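Local coordinates for TraI domain-containing protein (Salmonella typhi, PDB 2IPQ) that is of unknown function but probably, as the C-terminal domain of a TraI-like putative nickase/helicase, takes part in DNA processing during conjugal transfer, at residues Trp12-Asp17 against Phe49-Ser54. Residues are numbered along the deposited sequence; the frame is centred on the assembly and turned at random.
Sequences WSWLRD and FLFLKS
W14 carries almost all of this contact from the side of 12-17, on helix 4-20, its indole laid over the backbone and side chain of F51 on helix 46-54. The local axes of the two segments run at 103° to each other. They approach no closer than 10.9 Å, a separation bridged by large side chains. Only about 208 Å² is buried, both sides summed. The contact packs the N-terminal helix 4-20 against helix 46-54, which follows strand 39-43 of the antiparallel sheet, within the TraI C-terminal family region.

Along 12-17, the CB of W12 is turned away from helix 46-54, and its side chain touches F76, M79 and I118 elsewhere in the fold. Two residues on, W14 turns its CB toward helix 46-54, and with CG anti to the backbone N (chi1 164°) the indole extends across the gap. One face of its six-membered ring receives F51 CA, 3.9 Å from the ring centroid and nearly along the ring normal, which meets the criteria of a CH-pi contact. The five-membered ring forms an edge-to-face (T-shaped) pair with F51: the planes stand at 79°, the phenyl presents its edge, and F51 CD1 lies 3.8 Å from W14 CD2. L50 meets the benzo edge instead, its CG 4.0 Å from W14 CZ2. At the pyrrole end, W14 NE1 is 3.3 Å from S54 OG, but the angle is too poor for a hydrogen bond. That hydroxyl donates to F51 O (3.1 Å between S54 OG and F51 O), which also accepts from S54 N.

H55 adds a second ring, stacked on F51 and nearly perpendicular to W14, while V72 of helix 68-77 also packs on F51. With the S54 hydroxyl engaged by its own helix, the attraction across these two segments is probably dispersion, edge-to-face and CH-pi.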
loop_
_atom_site.group_PDB
_atom_site.type_symbol
_atom_site.label_atom_id
_atom_site.label_comp_id
_atom_site.label_asym_id
_atom_site.label_seq_id
_atom_site.Cartn_x
_atom_site.Cartn_y
_atom_site.Cartn_z
ATOM N N TRP A 12 6.894 -8.264 -2.737
ATOM C CA TRP A 12 6.437 -7.444 -3.854
ATOM C C TRP A 12 5.595 -8.303 -4.824
ATOM O O TRP A 12 4.560 -7.862 -5.357
ATOM C CB TRP A 12 7.656 -6.853 -4.563
ATOM C CG TRP A 12 7.332 -6.239 -5.877
ATOM C CD1 TRP A 12 7.688 -6.702 -7.103
ATOM C CD2 TRP A 12 6.587 -5.032 -6.098
ATOM N NE1 TRP A 12 7.212 -5.861 -8.079
ATOM C CE2 TRP A 12 6.526 -4.831 -7.486
ATOM C CE3 TRP A 12 5.955 -4.110 -5.250
ATOM C CZ2 TRP A 12 5.864 -3.742 -8.058
ATOM C CZ3 TRP A 12 5.299 -3.026 -5.810
ATOM C CH2 TRP A 12 5.257 -2.852 -7.205
ATOM N N SER A 13 6.049 -9.535 -5.041
ATOM C CA SER A 13 5.294 -10.514 -5.799
ATOM C C SER A 13 3.904 -10.774 -5.199
ATOM O O SER A 13 2.906 -10.855 -5.918
ATOM C CB SER A 13 6.091 -11.824 -5.876
ATOM O OG SER A 13 5.289 -12.841 -6.432
ATOM N N TRP A 14 3.839 -10.903 -3.873
ATOM C CA TRP A 14 2.566 -11.092 -3.167
ATOM C C TRP A 14 1.634 -9.880 -3.306
ATOM O O TRP A 14 0.432 -10.022 -3.563
ATOM C CB TRP A 14 2.835 -11.412 -1.686
ATOM C CG TRP A 14 1.621 -11.265 -0.758
ATOM C CD1 TRP A 14 0.706 -12.230 -0.430
ATOM C CD2 TRP A 14 1.223 -10.079 -0.058
ATOM N NE1 TRP A 14 -0.244 -11.713 0.428
ATOM C CE2 TRP A 14 0.056 -10.395 0.675
ATOM C CE3 TRP A 14 1.747 -8.776 0.024
ATOM C CZ2 TRP A 14 -0.601 -9.455 1.483
ATOM C CZ3 TRP A 14 1.093 -7.846 0.820
ATOM C CH2 TRP A 14 -0.073 -8.195 1.545
ATOM N N LEU A 15 2.180 -8.689 -3.112
ATOM C CA LEU A 15 1.389 -7.442 -3.161
ATOM C C LEU A 15 0.889 -7.203 -4.584
ATOM O O LEU A 15 -0.292 -6.915 -4.829
ATOM C CB LEU A 15 2.284 -6.243 -2.783
ATOM C CG LEU A 15 1.710 -4.854 -2.437
ATOM C CD1 LEU A 15 1.916 -3.877 -3.536
ATOM C CD2 LEU A 15 0.252 -4.855 -1.933
ATOM N N ARG A 16 1.803 -7.302 -5.523
ATOM C CA ARG A 16 1.510 -6.950 -6.899
ATOM C C ARG A 16 0.530 -7.945 -7.544
ATOM O O ARG A 16 -0.481 -7.546 -8.141
ATOM C CB ARG A 16 2.806 -6.869 -7.681
ATOM C CG ARG A 16 2.697 -6.180 -8.990
ATOM C CD ARG A 16 3.031 -7.141 -10.085
ATOM N NE ARG A 16 4.453 -7.463 -10.194
ATOM C CZ ARG A 16 4.950 -8.704 -10.150
ATOM N NH1 ARG A 16 6.266 -8.924 -10.266
ATOM N NH2 ARG A 16 4.132 -9.729 -9.985
ATOM N N ASP A 17 0.821 -9.234 -7.414
ATOM C CA ASP A 17 -0.057 -10.243 -7.979
ATOM C C ASP A 17 -1.358 -10.360 -7.187
ATOM O O ASP A 17 -2.377 -10.767 -7.717
ATOM C CB ASP A 17 0.672 -11.591 -8.107
ATOM C CG ASP A 17 1.879 -11.535 -9.082
ATOM O OD1 ASP A 17 2.079 -10.497 -9.752
ATOM O OD2 ASP A 17 2.635 -12.529 -9.194
ATOM N N PHE A 49 2.056 -6.432 8.052
ATOM C CA PHE A 49 1.378 -7.370 8.942
ATOM C C PHE A 49 0.451 -8.299 8.158
ATOM O O PHE A 49 0.327 -9.477 8.481
ATOM C CB PHE A 49 0.567 -6.609 9.987
ATOM C CG PHE A 49 1.392 -6.023 11.081
ATOM C CD1 PHE A 49 2.574 -6.625 11.473
ATOM C CD2 PHE A 49 0.980 -4.870 11.732
ATOM C CE1 PHE A 49 3.345 -6.090 12.492
ATOM C CE2 PHE A 49 1.750 -4.323 12.766
ATOM C CZ PHE A 49 2.935 -4.938 13.136
ATOM N N LEU A 50 -0.205 -7.755 7.133
ATOM C CA LEU A 50 -1.070 -8.557 6.278
ATOM C C LEU A 50 -0.290 -9.593 5.447
ATOM O O LEU A 50 -0.732 -10.718 5.325
ATOM C CB LEU A 50 -1.911 -7.644 5.380
ATOM C CG LEU A 50 -2.935 -8.320 4.465
ATOM C CD1 LEU A 50 -3.995 -9.196 5.220
ATOM C CD2 LEU A 50 -3.609 -7.298 3.506
ATOM N N PHE A 51 0.855 -9.200 4.886
ATOM C CA PHE A 51 1.824 -10.131 4.268
ATOM C C PHE A 51 2.182 -11.236 5.234
ATOM O O PHE A 51 2.021 -12.416 4.936
ATOM C CB PHE A 51 3.122 -9.392 3.866
ATOM C CG PHE A 51 4.241 -10.313 3.397
ATOM C CD1 PHE A 51 4.229 -10.857 2.113
ATOM C CD2 PHE A 51 5.294 -10.645 4.248
ATOM C CE1 PHE A 51 5.252 -11.701 1.683
ATOM C CE2 PHE A 51 6.334 -11.503 3.827
ATOM C CZ PHE A 51 6.309 -12.023 2.542
ATOM N N LEU A 52 2.674 -10.828 6.399
ATOM C CA LEU A 52 3.129 -11.730 7.421
ATOM C C LEU A 52 2.056 -12.765 7.764
ATOM O O LEU A 52 2.350 -13.902 8.089
ATOM C CB LEU A 52 3.528 -10.925 8.663
ATOM C CG LEU A 52 5.017 -10.665 8.951
ATOM C CD1 LEU A 52 5.963 -11.129 7.834
ATOM C CD2 LEU A 52 5.307 -9.229 9.386
ATOM N N LYS A 53 0.803 -12.354 7.688
ATOM C CA LYS A 53 -0.305 -13.182 8.129
ATOM C C LYS A 53 -0.516 -14.332 7.144
ATOM O O LYS A 53 -1.018 -15.388 7.521
ATOM C CB LYS A 53 -1.572 -12.322 8.295
ATOM C CG LYS A 53 -2.888 -13.084 8.415
ATOM C CD LYS A 53 -3.966 -12.244 9.123
ATOM C CE LYS A 53 -4.216 -10.904 8.415
ATOM N NZ LYS A 53 -5.534 -10.834 7.689
ATOM N N SER A 54 -0.126 -14.130 5.885
ATOM C CA SER A 54 -0.241 -15.203 4.892
ATOM C C SER A 54 1.052 -15.971 4.687
ATOM O O SER A 54 1.035 -17.040 4.101
ATOM C CB SER A 54 -0.757 -14.683 3.551
ATOM O OG SER A 54 0.193 -13.851 2.921
#